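Putative enoyl-CoA hydratase (Streptomyces coelicolor A3, PDB 3G64) probably catalyses the hydration of an enoyl-CoA thioester or a related acyl-CoA reaction, as a three-subunit member of the crotonase superfamily. Local coordinates at residues E44-L49 with R100-V105; R107-C112 with A132-F137; A125-V130 with G158-A163; F146-T151 with R177-G182; Y164-V169 with I193-E198. All blocks are in the same frame, centred on the assembly; numbering follows the deposited sequence. Where two conformers were deposited one is given.

Contact 1 (E44-L49 with R100-V105); sequences EAYADL and RMTGQV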
# COMPACT_ATOMS: atom_id res chain seq x y z
N GLU A 44 8.82 31.97 -5.96
CA GLU A 44 7.97 32.76 -5.07
C GLU A 44 6.62 32.10 -4.81
O GLU A 44 6.03 32.30 -3.76
CB GLU A 44 7.75 34.17 -5.63
CG GLU A 44 8.99 35.05 -5.62
CD GLU A 44 9.95 34.75 -6.78
OE1 GLU A 44 9.58 34.02 -7.74
OE2 GLU A 44 11.09 35.26 -6.71
N ALA A 45 6.12 31.33 -5.77
CA ALA A 45 4.86 30.62 -5.55
C ALA A 45 5.07 29.48 -4.54
O ALA A 45 4.22 29.25 -3.68
CB ALA A 45 4.31 30.09 -6.85
N TYR A 46 6.17 28.76 -4.67
CA TYR A 46 6.50 27.77 -3.65
C TYR A 46 6.62 28.43 -2.27
O TYR A 46 6.15 27.88 -1.28
CB TYR A 46 7.82 27.08 -3.98
CG TYR A 46 7.71 25.97 -5.01
CD1 TYR A 46 6.97 24.82 -4.75
CD2 TYR A 46 8.39 26.06 -6.21
CE1 TYR A 46 6.89 23.79 -5.69
CE2 TYR A 46 8.33 25.04 -7.14
CZ TYR A 46 7.58 23.91 -6.87
OH TYR A 46 7.54 22.92 -7.82
N ALA A 47 7.23 29.62 -2.21
CA ALA A 47 7.43 30.28 -0.92
C ALA A 47 6.10 30.68 -0.31
O ALA A 47 5.90 30.60 0.90
CB ALA A 47 8.39 31.51 -1.05
N ASP A 48 5.17 31.12 -1.16
CA ASP A 48 3.85 31.48 -0.66
C ASP A 48 3.05 30.26 -0.25
O ASP A 48 2.31 30.30 0.74
CB ASP A 48 3.08 32.33 -1.67
CG ASP A 48 3.47 33.80 -1.61
OD1 ASP A 48 4.46 34.14 -0.90
OD2 ASP A 48 2.79 34.60 -2.28
N LEU A 49 3.18 29.16 -0.99
CA LEU A 49 2.52 27.92 -0.54
C LEU A 49 3.02 27.54 0.85
O LEU A 49 2.24 27.22 1.75
CB LEU A 49 2.80 26.76 -1.51
CG LEU A 49 1.95 26.93 -2.80
CD1 LEU A 49 2.43 25.99 -3.90
CD2 LEU A 49 0.46 26.73 -2.52
N ARG A 100 14.56 21.17 -0.64
CA ARG A 100 13.97 20.98 0.68
C ARG A 100 12.67 21.76 0.77
O ARG A 100 11.71 21.31 1.39
CB ARG A 100 14.93 21.45 1.78
CG ARG A 100 14.32 21.33 3.18
CD ARG A 100 15.38 21.57 4.26
NE ARG A 100 16.21 20.39 4.53
CZ ARG A 100 17.54 20.40 4.52
NH1 ARG A 100 18.17 21.54 4.24
NH2 ARG A 100 18.25 19.29 4.81
N MSE A 101 12.64 22.95 0.18
CA MSE A 101 11.44 23.77 0.25
C MSE A 101 10.27 23.07 -0.46
O MSE A 101 9.14 23.10 0.03
CB MSE A 101 11.68 25.14 -0.38
CG MSE A 101 10.35 25.86 -0.70
SE MSE A 101 10.57 27.72 -1.30
CE MSE A 101 11.28 27.39 -3.11
N THR A 102 10.52 22.45 -1.61
CA THR A 102 9.38 21.83 -2.31
C THR A 102 8.85 20.63 -1.53
O THR A 102 7.63 20.46 -1.37
CB THR A 102 9.78 21.37 -3.71
OG1 THR A 102 10.89 20.46 -3.62
CG2 THR A 102 10.15 22.55 -4.57
N GLY A 103 9.77 19.80 -1.02
CA GLY A 103 9.39 18.69 -0.16
C GLY A 103 8.62 19.15 1.07
O GLY A 103 7.66 18.48 1.50
N GLN A 104 8.99 20.27 1.65
CA GLN A 104 8.25 20.70 2.84
C GLN A 104 6.89 21.31 2.48
O GLN A 104 6.00 21.39 3.33
CB GLN A 104 9.09 21.64 3.72
CG GLN A 104 10.43 21.03 4.19
CD GLN A 104 10.30 20.02 5.31
OE1 GLN A 104 9.50 20.19 6.23
NE2 GLN A 104 11.12 18.96 5.26
N VAL A 105 6.71 21.73 1.22
CA VAL A 105 5.36 22.13 0.80
C VAL A 105 4.44 20.91 0.83
O VAL A 105 3.35 20.95 1.42
CB VAL A 105 5.35 22.79 -0.59
CG1 VAL A 105 3.86 22.99 -1.05
CG2 VAL A 105 6.06 24.12 -0.50
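The aromatic ring of Y46 turns one face to T102, and the methyl CG2 sits over it, 3.7 Å from the ring centroid and only 14° off the normal. This is a CH-pi contact, shifted somewhat toward the rim on the CE1 and CZ side. The threonine presents this methyl because its hydroxyl occupies the place between backbone N and carbonyl carbon (chi1 57°), from where OG1 bonds back to the carbonyl of N99 in its own helix. V105 approaches the same ring differently: its CG2 lies near the ring plane, at the edge, and also meets the backbone, 3.8 Å from Y46 O. The other branch, CG1, reaches across to L49, 3.9 Å from its CB. Selenomethionine M101 covers the root of the tyrosine. Its chain runs out extended and bends only at the last torsion, which brings CE to 3.6 Å from Y46 CB while SE passes beside A47. No hydrogen bond crosses the interface; the helix segments are joined purely by apolar packing, with axes 9.6 Å apart and inclined at 42°. Y46 also touches A127, and V105 touches L131, both on helix 127-134. The arrangement is a buried helix-helix interface of the crotonase fold, in which helices 43-58 and 92-111 pack together over helix 127-134.

Contact 2 (R107-C112 with A132-F137); sequences RAVREC and ALAADF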
# COMPACT_ATOMS: atom_id res chain seq x y z
N ARG A 107 4.90 18.10 2.48
CA ARG A 107 4.73 17.69 3.86
C ARG A 107 3.69 18.58 4.56
O ARG A 107 2.83 18.09 5.32
CB ARG A 107 6.07 17.74 4.60
CG ARG A 107 6.01 16.99 5.91
CD ARG A 107 7.41 16.92 6.62
NE ARG A 107 7.68 18.18 7.28
CZ ARG A 107 8.62 18.36 8.22
NH1 ARG A 107 9.40 17.36 8.62
NH2 ARG A 107 8.78 19.56 8.76
N ALA A 108 3.76 19.89 4.31
CA ALA A 108 2.80 20.81 4.91
C ALA A 108 1.36 20.49 4.45
O ALA A 108 0.41 20.58 5.23
CB ALA A 108 3.16 22.25 4.57
N VAL A 109 1.19 20.10 3.18
CA VAL A 109 -0.15 19.67 2.75
C VAL A 109 -0.58 18.44 3.53
O VAL A 109 -1.72 18.35 3.99
CB VAL A 109 -0.24 19.39 1.24
CG1 VAL A 109 -1.61 18.77 0.88
CG2 VAL A 109 -0.05 20.68 0.46
N ARG A 110 0.33 17.47 3.70
CA ARG A 110 -0.01 16.26 4.44
C ARG A 110 -0.31 16.53 5.94
O ARG A 110 -1.01 15.72 6.58
CB ARG A 110 1.12 15.19 4.30
CG ARG A 110 1.31 14.68 2.81
CD ARG A 110 -0.02 14.10 2.21
NE ARG A 110 -0.75 13.29 3.21
CZ ARG A 110 -2.08 13.27 3.34
NH1 ARG A 110 -2.86 14.01 2.54
NH2 ARG A 110 -2.65 12.52 4.29
N GLU A 111 0.22 17.61 6.49
CA GLU A 111 0.15 17.81 7.94
C GLU A 111 -0.81 18.90 8.42
O GLU A 111 -1.03 19.03 9.61
CB GLU A 111 1.55 18.07 8.54
CG GLU A 111 2.43 16.83 8.59
CD GLU A 111 3.81 17.08 9.21
OE1 GLU A 111 4.17 18.24 9.49
OE2 GLU A 111 4.55 16.10 9.41
N CYS A 112 -1.36 19.70 7.50
CA CYS A 112 -2.20 20.82 7.91
C CYS A 112 -3.53 20.32 8.47
O CYS A 112 -4.11 19.38 7.93
CB CYS A 112 -2.43 21.79 6.74
SG CYS A 112 -3.22 21.05 5.26
N ALA A 132 -1.18 17.54 -6.38
CA ALA A 132 -2.45 16.83 -6.47
C ALA A 132 -2.40 15.55 -5.62
O ALA A 132 -3.31 15.26 -4.85
CB ALA A 132 -2.78 16.49 -7.93
N LEU A 133 -1.32 14.79 -5.75
CA LEU A 133 -1.18 13.53 -5.03
C LEU A 133 -1.16 13.74 -3.50
O LEU A 133 -1.62 12.89 -2.74
CB LEU A 133 0.13 12.85 -5.50
CG LEU A 133 0.51 11.46 -5.00
CD1 LEU A 133 -0.55 10.45 -5.46
CD2 LEU A 133 1.90 11.10 -5.53
N ALA A 134 -0.65 14.88 -3.05
CA ALA A 134 -0.55 15.13 -1.61
C ALA A 134 -1.90 15.52 -0.98
O ALA A 134 -2.13 15.32 0.21
CB ALA A 134 0.50 16.20 -1.32
N ALA A 135 -2.78 16.07 -1.80
CA ALA A 135 -4.11 16.48 -1.34
C ALA A 135 -4.86 15.29 -0.75
O ALA A 135 -4.60 14.12 -1.10
CB ALA A 135 -4.93 17.08 -2.55
N ASP A 136 -5.77 15.57 0.17
CA ASP A 136 -6.59 14.52 0.72
C ASP A 136 -7.59 14.01 -0.31
O ASP A 136 -7.90 12.79 -0.35
CB ASP A 136 -7.28 15.04 1.98
CG ASP A 136 -6.25 15.55 2.99
OD1 ASP A 136 -5.54 14.70 3.57
OD2 ASP A 136 -6.10 16.79 3.15
N PHE A 137 -8.08 14.93 -1.15
CA PHE A 137 -9.08 14.60 -2.18
C PHE A 137 -8.63 15.14 -3.53
O PHE A 137 -8.13 16.27 -3.62
CB PHE A 137 -10.48 15.16 -1.85
CG PHE A 137 -11.08 14.63 -0.57
CD1 PHE A 137 -11.98 13.57 -0.59
CD2 PHE A 137 -10.77 15.21 0.64
CE1 PHE A 137 -12.54 13.09 0.59
CE2 PHE A 137 -11.32 14.73 1.85
CZ PHE A 137 -12.20 13.67 1.81
O HOH W 1 -5.47 11.99 4.19
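D136 OD1 is gripped from two sources, R110 NH1 at 3.0 Å and a water that donates to it at 2.8 Å. The arginine bond is a salt bridge, yet not a flat two-pronged one: the guanidinium and carboxylate planes stand 66° apart, and NH1 reaches OD1 from above the carboxylate plane. The same water accepts a bond from R110 NH2, closing a small ring between the two charged groups. NH1 makes a second and straighter bond to A134 O, 2.8 Å long with an N-H...O angle of 160°, and here the acceptor lies in the guanidinium plane. Two bends, at chi2 and chi3, fold the arginine chain over so that CD itself passes 3.2 Å from A134 O. Since A134 is the last residue of helix 127-134, the positive group stands where the helix dipole would probably welcome it. A leucine in place of R110 would probably leave the A134 carbonyl and D136 OD1 without their charged partner and let the turn after the helix move. Beside the polar cluster, V109 CG1 packs 4.0 Å from A134 CB. The other carboxylate oxygen, D136 OD2, is held by K228 NZ and by the backbone N of V116. The contact thus ties the end of helix 92-111 to the turn between helix 127-134 and strand 137-140, with V109 resting on V116 of strand 116-120 and on L53 of helix 43-58, and A134 on L165 of helix 162-170.

Contact 3 (A125-V130 with G158-A163); sequences AGAGAV and GDMGAA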
# COMPACT_ATOMS: atom_id res chain seq x y z
N ALA A 125 1.21 18.09 -14.10
CA ALA A 125 2.47 17.49 -14.45
C ALA A 125 3.53 17.91 -13.45
O ALA A 125 3.50 19.02 -12.91
CB ALA A 125 2.88 17.94 -15.88
N GLY A 126 4.49 17.02 -13.22
CA GLY A 126 5.63 17.39 -12.40
C GLY A 126 5.17 17.79 -11.02
O GLY A 126 4.38 17.07 -10.43
N ALA A 127 5.62 18.93 -10.51
CA ALA A 127 5.17 19.39 -9.18
C ALA A 127 3.66 19.48 -9.10
O ALA A 127 3.07 19.25 -8.04
CB ALA A 127 5.81 20.74 -8.81
N GLY A 128 3.00 19.79 -10.23
CA GLY A 128 1.54 19.86 -10.25
C GLY A 128 0.88 18.52 -9.91
O GLY A 128 -0.10 18.45 -9.16
N ALA A 129 1.44 17.45 -10.44
CA ALA A 129 0.95 16.12 -10.13
C ALA A 129 1.25 15.74 -8.67
O ALA A 129 0.45 15.05 -8.03
CB ALA A 129 1.58 15.08 -11.10
N VAL A 130 2.37 16.20 -8.11
CA VAL A 130 2.69 15.80 -6.73
C VAL A 130 1.84 16.57 -5.74
O VAL A 130 1.42 16.02 -4.71
CB VAL A 130 4.19 15.92 -6.36
CG1 VAL A 130 4.46 15.25 -4.93
CG2 VAL A 130 5.04 15.25 -7.43
N GLY A 158 11.73 10.54 -7.44
CA GLY A 158 11.57 10.81 -6.02
C GLY A 158 11.63 12.30 -5.78
O GLY A 158 12.59 12.80 -5.18
N ASP A 159 10.70 13.04 -6.33
CA ASP A 159 10.80 14.50 -6.22
C ASP A 159 9.71 14.93 -5.25
O ASP A 159 8.55 14.54 -5.41
CB ASP A 159 10.55 15.18 -7.59
CG ASP A 159 10.77 16.70 -7.55
OD1 ASP A 159 11.92 17.14 -7.60
OD2 ASP A 159 9.79 17.47 -7.50
N MSE A 160 10.10 15.73 -4.26
CA MSE A 160 9.20 16.31 -3.27
C MSE A 160 8.17 15.32 -2.69
O MSE A 160 7.01 15.66 -2.43
CB MSE A 160 8.55 17.59 -3.85
CG MSE A 160 7.68 17.38 -5.08
SE MSE A 160 7.35 19.09 -6.04
CE MSE A 160 6.03 19.90 -4.84
N GLY A 161 8.61 14.09 -2.44
CA GLY A 161 7.75 13.11 -1.79
C GLY A 161 7.00 12.15 -2.69
O GLY A 161 6.29 11.28 -2.21
N ALA A 162 7.13 12.30 -4.01
CA ALA A 162 6.34 11.49 -4.93
C ALA A 162 6.62 9.99 -4.79
O ALA A 162 5.74 9.19 -4.93
CB ALA A 162 6.60 11.93 -6.38
N ALA A 163 7.87 9.62 -4.54
CA ALA A 163 8.19 8.20 -4.45
C ALA A 163 7.76 7.61 -3.10
O ALA A 163 7.68 6.38 -2.95
CB ALA A 163 9.68 7.95 -4.69
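Selenomethionine M160 reaches across to V130 and A127, and its chain can be followed atom by atom. CB faces the helix carrying T102. CG lies against the valine, 3.9 Å from V130 CG1 and almost as near to its CB. SE then settles on the first turn of helix 127-134, 3.6 Å from A127 CB, and the bend at the last torsion leaves the terminal CE beside that same methyl at 4.1 Å. The start of this path is set by chi1 (62°), which holds CG between the backbone N and the carbonyl carbon. V130 in turn straddles the loop: CG1 touches M160 O at 3.6 Å as well as the chain, whereas CG2 meets A162 CB at 3.8 Å. Cutting this valine back to an alanine here would probably open a gap beside M160 CG and A162 CB and give the long side chain room to shift. The loop itself is a type I' turn from D159 to A162, closed by A162 N bonding to D159 O at 3.0 Å, with positive phi at M160 and G161. Its polar groups look to the second subunit, where D246 accepts from G161 N and Q250 bonds to D159 OD1. G161 is the N-cap residue of helix 162-170, as G126 is for helix 127-134. The turn before helix 162-170 thus packs on the first turns of helix 127-134 in this crotonase-like fold, in whose enzymes the amino end of the helix corresponding to 127-134 helps to form the oxyanion hole; the same role is plausible here.

Contact 4 (F146-T151 with R177-G182); sequences FAFLFT and RLLMLG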
# COMPACT_ATOMS: atom_id res chain seq x y z
N PHE A 146 -2.52 13.36 -15.56
CA PHE A 146 -1.35 13.33 -14.68
C PHE A 146 -0.11 12.90 -15.44
O PHE A 146 -0.15 12.00 -16.29
CB PHE A 146 -1.52 12.29 -13.57
CG PHE A 146 -2.62 12.56 -12.61
CD1 PHE A 146 -2.37 13.23 -11.41
CD2 PHE A 146 -3.91 12.07 -12.87
CE1 PHE A 146 -3.42 13.43 -10.47
CE2 PHE A 146 -4.96 12.28 -11.94
CZ PHE A 146 -4.71 12.97 -10.75
N ALA A 147 1.01 13.54 -15.13
CA ALA A 147 2.27 13.05 -15.64
C ALA A 147 3.38 13.29 -14.62
O ALA A 147 3.65 14.42 -14.24
CB ALA A 147 2.61 13.74 -17.00
N PHE A 148 3.99 12.21 -14.15
CA PHE A 148 5.08 12.34 -13.15
C PHE A 148 6.37 12.33 -13.91
O PHE A 148 7.07 11.33 -13.93
CB PHE A 148 4.99 11.19 -12.14
CG PHE A 148 3.75 11.26 -11.28
CD1 PHE A 148 3.76 11.97 -10.09
CD2 PHE A 148 2.58 10.65 -11.69
CE1 PHE A 148 2.61 12.04 -9.29
CE2 PHE A 148 1.42 10.73 -10.90
CZ PHE A 148 1.45 11.43 -9.69
N LEU A 149 6.66 13.45 -14.58
CA LEU A 149 7.65 13.46 -15.64
C LEU A 149 9.07 13.97 -15.24
O LEU A 149 9.83 14.43 -16.08
CB LEU A 149 7.08 14.20 -16.86
CG LEU A 149 6.40 15.52 -16.54
CD1 LEU A 149 7.38 16.44 -15.78
CD2 LEU A 149 5.88 16.16 -17.84
N PHE A 150 9.42 13.86 -13.97
CA PHE A 150 10.78 14.25 -13.54
C PHE A 150 11.92 13.62 -14.33
O PHE A 150 12.92 14.30 -14.65
CB PHE A 150 10.92 13.96 -12.04
CG PHE A 150 9.81 14.57 -11.24
CD1 PHE A 150 9.77 15.95 -11.07
CD2 PHE A 150 8.77 13.80 -10.77
CE1 PHE A 150 8.72 16.54 -10.38
CE2 PHE A 150 7.72 14.38 -10.07
CZ PHE A 150 7.71 15.76 -9.86
N THR A 151 11.83 12.33 -14.62
CA THR A 151 12.95 11.71 -15.32
C THR A 151 13.12 12.31 -16.72
O THR A 151 14.20 12.23 -17.31
CB THR A 151 12.82 10.18 -15.41
OG1 THR A 151 11.66 9.85 -16.15
CG2 THR A 151 12.77 9.52 -14.02
N ARG A 177 6.07 2.35 -12.68
CA ARG A 177 5.84 2.63 -14.10
C ARG A 177 5.63 4.13 -14.28
O ARG A 177 6.21 4.75 -15.16
CB ARG A 177 4.60 1.83 -14.56
CG ARG A 177 4.11 2.08 -15.98
CD ARG A 177 3.01 1.05 -16.32
NE ARG A 177 1.85 1.07 -15.40
CZ ARG A 177 0.83 1.92 -15.53
NH1 ARG A 177 0.84 2.80 -16.53
NH2 ARG A 177 -0.21 1.89 -14.69
N LEU A 178 4.79 4.72 -13.43
CA LEU A 178 4.43 6.12 -13.60
C LEU A 178 5.66 7.02 -13.42
O LEU A 178 5.90 7.96 -14.19
CB LEU A 178 3.37 6.49 -12.57
CG LEU A 178 1.92 6.47 -13.08
CD1 LEU A 178 1.62 5.12 -13.68
CD2 LEU A 178 0.97 6.77 -11.89
N LEU A 179 6.42 6.75 -12.36
CA LEU A 179 7.56 7.61 -12.01
C LEU A 179 8.75 7.36 -12.90
O LEU A 179 9.51 8.27 -13.20
CB LEU A 179 7.97 7.39 -10.55
CG LEU A 179 6.95 7.92 -9.53
CD1 LEU A 179 7.43 7.59 -8.11
CD2 LEU A 179 6.79 9.40 -9.71
N MSE A 180 8.98 6.14 -13.33
CA MSE A 180 10.17 6.00 -14.14
C MSE A 180 10.02 6.43 -15.60
O MSE A 180 10.95 7.00 -16.18
CB MSE A 180 10.73 4.61 -14.08
CG MSE A 180 12.21 4.77 -13.91
SE MSE A 180 13.12 3.14 -14.04
CE MSE A 180 12.37 2.37 -12.44
N LEU A 181 8.88 6.15 -16.20
CA LEU A 181 8.71 6.48 -17.62
C LEU A 181 8.11 7.86 -17.84
O LEU A 181 8.27 8.45 -18.90
CB LEU A 181 7.81 5.43 -18.30
CG LEU A 181 8.36 3.99 -18.33
CD1 LEU A 181 7.33 2.96 -18.88
CD2 LEU A 181 9.63 3.97 -19.13
N GLY A 182 7.35 8.35 -16.85
CA GLY A 182 6.76 9.67 -16.96
C GLY A 182 5.68 9.80 -18.04
O GLY A 182 5.47 10.89 -18.56
O HOH W 2 3.63 9.62 -15.12
O HOH W 3 9.57 10.83 -13.33
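A147, the last residue of strand 145-147, comes within 4.3 Å of G182 O through its CB. At F148 the chain makes an inverse gamma turn. Its N donates to a water that passes the bond on to L178 O, and its side chain drops onto helix 172-181: CB lies 3.5 Å from L179 CD2, while ring atom CE2 meets L178 CD2. Both leucines cross the phenylalanine obliquely. The strand left behind is the middle one of the small three-stranded sheet of this crotonase-like fold, so the contact sets its exit against the end of a helix. F148 O faces G182, whose CA makes a CH...O contact with it at 3.5 Å. At L149 the backbones come very near, 4.1 Å between its CA and that of G182, and a side chain on the glycine would be tight against L149. A second water donates to F148 O and L179 O, both at 2.6 Å, and accepts from T151 N. The T151 hydroxyl sits between backbone N and carbonyl carbon (chi1 62°), which turns OG1 to M180 O at 2.9 Å and CG2 to L179 O at 3.6 Å.

Contact 5 (Y164-V169 with I193-E198); sequences YLLPRV and IGLISE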
# COMPACT_ATOMS: atom_id res chain seq x y z
N TYR A 164 7.49 8.48 -2.13
CA TYR A 164 6.87 8.03 -0.88
C TYR A 164 5.35 7.91 -1.07
O TYR A 164 4.73 6.87 -0.76
CB TYR A 164 7.19 9.02 0.24
CG TYR A 164 6.44 8.78 1.54
CD1 TYR A 164 6.95 7.93 2.53
CD2 TYR A 164 5.21 9.42 1.78
CE1 TYR A 164 6.25 7.71 3.73
CE2 TYR A 164 4.50 9.21 2.97
CZ TYR A 164 5.02 8.36 3.95
OH TYR A 164 4.29 8.18 5.12
N LEU A 165 4.73 8.97 -1.58
CA LEU A 165 3.27 8.96 -1.66
C LEU A 165 2.74 8.01 -2.74
O LEU A 165 1.77 7.29 -2.52
CB LEU A 165 2.75 10.35 -1.94
CG LEU A 165 2.90 11.34 -0.78
CD1 LEU A 165 2.60 12.77 -1.30
CD2 LEU A 165 1.97 10.97 0.40
N LEU A 166 3.36 8.00 -3.92
CA LEU A 166 2.69 7.33 -5.04
C LEU A 166 2.46 5.84 -4.77
O LEU A 166 1.35 5.35 -4.96
CB LEU A 166 3.38 7.59 -6.38
CG LEU A 166 2.58 7.17 -7.64
CD1 LEU A 166 1.18 7.85 -7.78
CD2 LEU A 166 3.44 7.42 -8.88
N PRO A 167 3.49 5.11 -4.31
CA PRO A 167 3.19 3.69 -4.07
C PRO A 167 2.16 3.49 -2.98
O PRO A 167 1.52 2.42 -2.96
CB PRO A 167 4.51 3.10 -3.55
CG PRO A 167 5.50 4.17 -3.60
CD PRO A 167 4.91 5.44 -4.16
N ARG A 168 2.01 4.45 -2.06
CA ARG A 168 1.03 4.29 -0.99
C ARG A 168 -0.40 4.59 -1.47
O ARG A 168 -1.38 4.23 -0.81
CB ARG A 168 1.38 5.17 0.22
CG ARG A 168 2.58 4.57 0.99
CD ARG A 168 3.24 5.59 1.88
NE ARG A 168 4.27 4.96 2.73
CZ ARG A 168 5.54 4.75 2.36
NH1 ARG A 168 5.95 5.09 1.14
NH2 ARG A 168 6.40 4.20 3.23
N VAL A 169 -0.50 5.22 -2.64
CA VAL A 169 -1.82 5.50 -3.22
C VAL A 169 -2.19 4.43 -4.25
O VAL A 169 -3.31 3.92 -4.24
CB VAL A 169 -1.87 6.93 -3.85
CG1 VAL A 169 -3.20 7.17 -4.58
CG2 VAL A 169 -1.68 7.98 -2.75
N ILE A 193 -6.70 3.10 -11.08
CA ILE A 193 -5.59 2.79 -10.18
C ILE A 193 -5.66 3.49 -8.83
O ILE A 193 -4.78 3.29 -7.98
CB ILE A 193 -4.19 2.98 -10.84
CG1 ILE A 193 -3.84 4.46 -11.01
CG2 ILE A 193 -4.09 2.21 -12.17
CD1 ILE A 193 -2.54 4.69 -11.82
N GLY A 194 -6.69 4.31 -8.60
CA GLY A 194 -6.85 4.91 -7.27
C GLY A 194 -6.46 6.37 -7.07
O GLY A 194 -6.42 6.86 -5.93
N LEU A 195 -6.21 7.08 -8.17
CA LEU A 195 -5.80 8.49 -8.09
C LEU A 195 -6.94 9.50 -8.03
O LEU A 195 -6.68 10.68 -7.75
CB LEU A 195 -4.93 8.88 -9.27
CG LEU A 195 -3.49 8.41 -9.29
CD1 LEU A 195 -2.86 8.74 -10.67
CD2 LEU A 195 -2.76 9.09 -8.15
N ILE A 196 -8.18 9.06 -8.29
CA ILE A 196 -9.32 9.99 -8.30
C ILE A 196 -10.29 9.74 -7.16
O ILE A 196 -10.74 8.60 -6.97
CB ILE A 196 -10.14 9.83 -9.61
CG1 ILE A 196 -9.23 10.02 -10.82
CG2 ILE A 196 -11.35 10.80 -9.64
CD1 ILE A 196 -8.54 11.32 -10.82
N SER A 197 -10.64 10.79 -6.42
CA SER A 197 -11.61 10.67 -5.33
C SER A 197 -13.05 10.86 -5.82
O SER A 197 -13.98 10.24 -5.31
CB SER A 197 -11.31 11.70 -4.23
OG SER A 197 -9.91 11.75 -3.97
N GLU A 198 -13.21 11.74 -6.80
CA GLU A 198 -14.51 11.98 -7.44
C GLU A 198 -14.30 12.37 -8.89
O GLU A 198 -13.57 13.31 -9.18
CB GLU A 198 -15.29 13.08 -6.74
CG GLU A 198 -16.61 13.37 -7.46
CD GLU A 198 -17.42 14.46 -6.80
OE1 GLU A 198 -17.05 14.90 -5.69
OE2 GLU A 198 -18.44 14.86 -7.40
O HOH W 4 -6.04 5.38 -3.35
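Helix 162-170, kinked where P167 has no N-H to give to the preceding turn, approaches the end of helix 187-193, with the CA atoms of V169 and G194 6.5 Å apart. G194 closes that second helix in a Schellman motif, with positive phi, and its O is met by V169 CG1 at 3.5 Å. V169 CG1 also faces L195 CD2 at 4.1 Å, standing anti to the valine nitrogen (chi1 174°). L166, one turn back, adds its CD1 at 4.1 Å from L195 CD2, so this methyl is touched by two residues of one helix, both crossing it at about a right angle. L133 of helix 127-134 also packs on all three of these side chains. A water lies between the V169 and G194 carbonyl oxygens, 3.0 Å from G194 O. Elsewhere on helix 162-170, the R168 guanidinium turns one face to Y164 CE1, and NH1 bonds to Y164 O at 2.9 Å; NH2 reaches the backbone of E234 in the second subunit. V169 packs on L172 of the third. The arrangement is a Schellman-terminated helix end packed on a proline-kinked helix, beside the subunit interfaces of the crotonase-like trimer.

In the fold
Contacts 1 and 2 use successive parts of helix 92-111, their centres 13 Å apart, and helix 127-134 then carries the chain from contact 3 to contact 2. Contacts 3 and 4 are the nearest pair, 9 Å between centres, joined by a probable hydrogen bond from G126 N to A147 O (2.9 Å) and by F150 packing on V130. L133 of contact 2 touches F148 of contact 4 and L195 of contact 5, while L166 of contact 5 lies against L178 and L179. If the crotonase pattern holds, contact 3 lies nearest the catalytic region. A bound zinc ion lies elsewhere, about 8 Å from the side chain of V169 in contact 5.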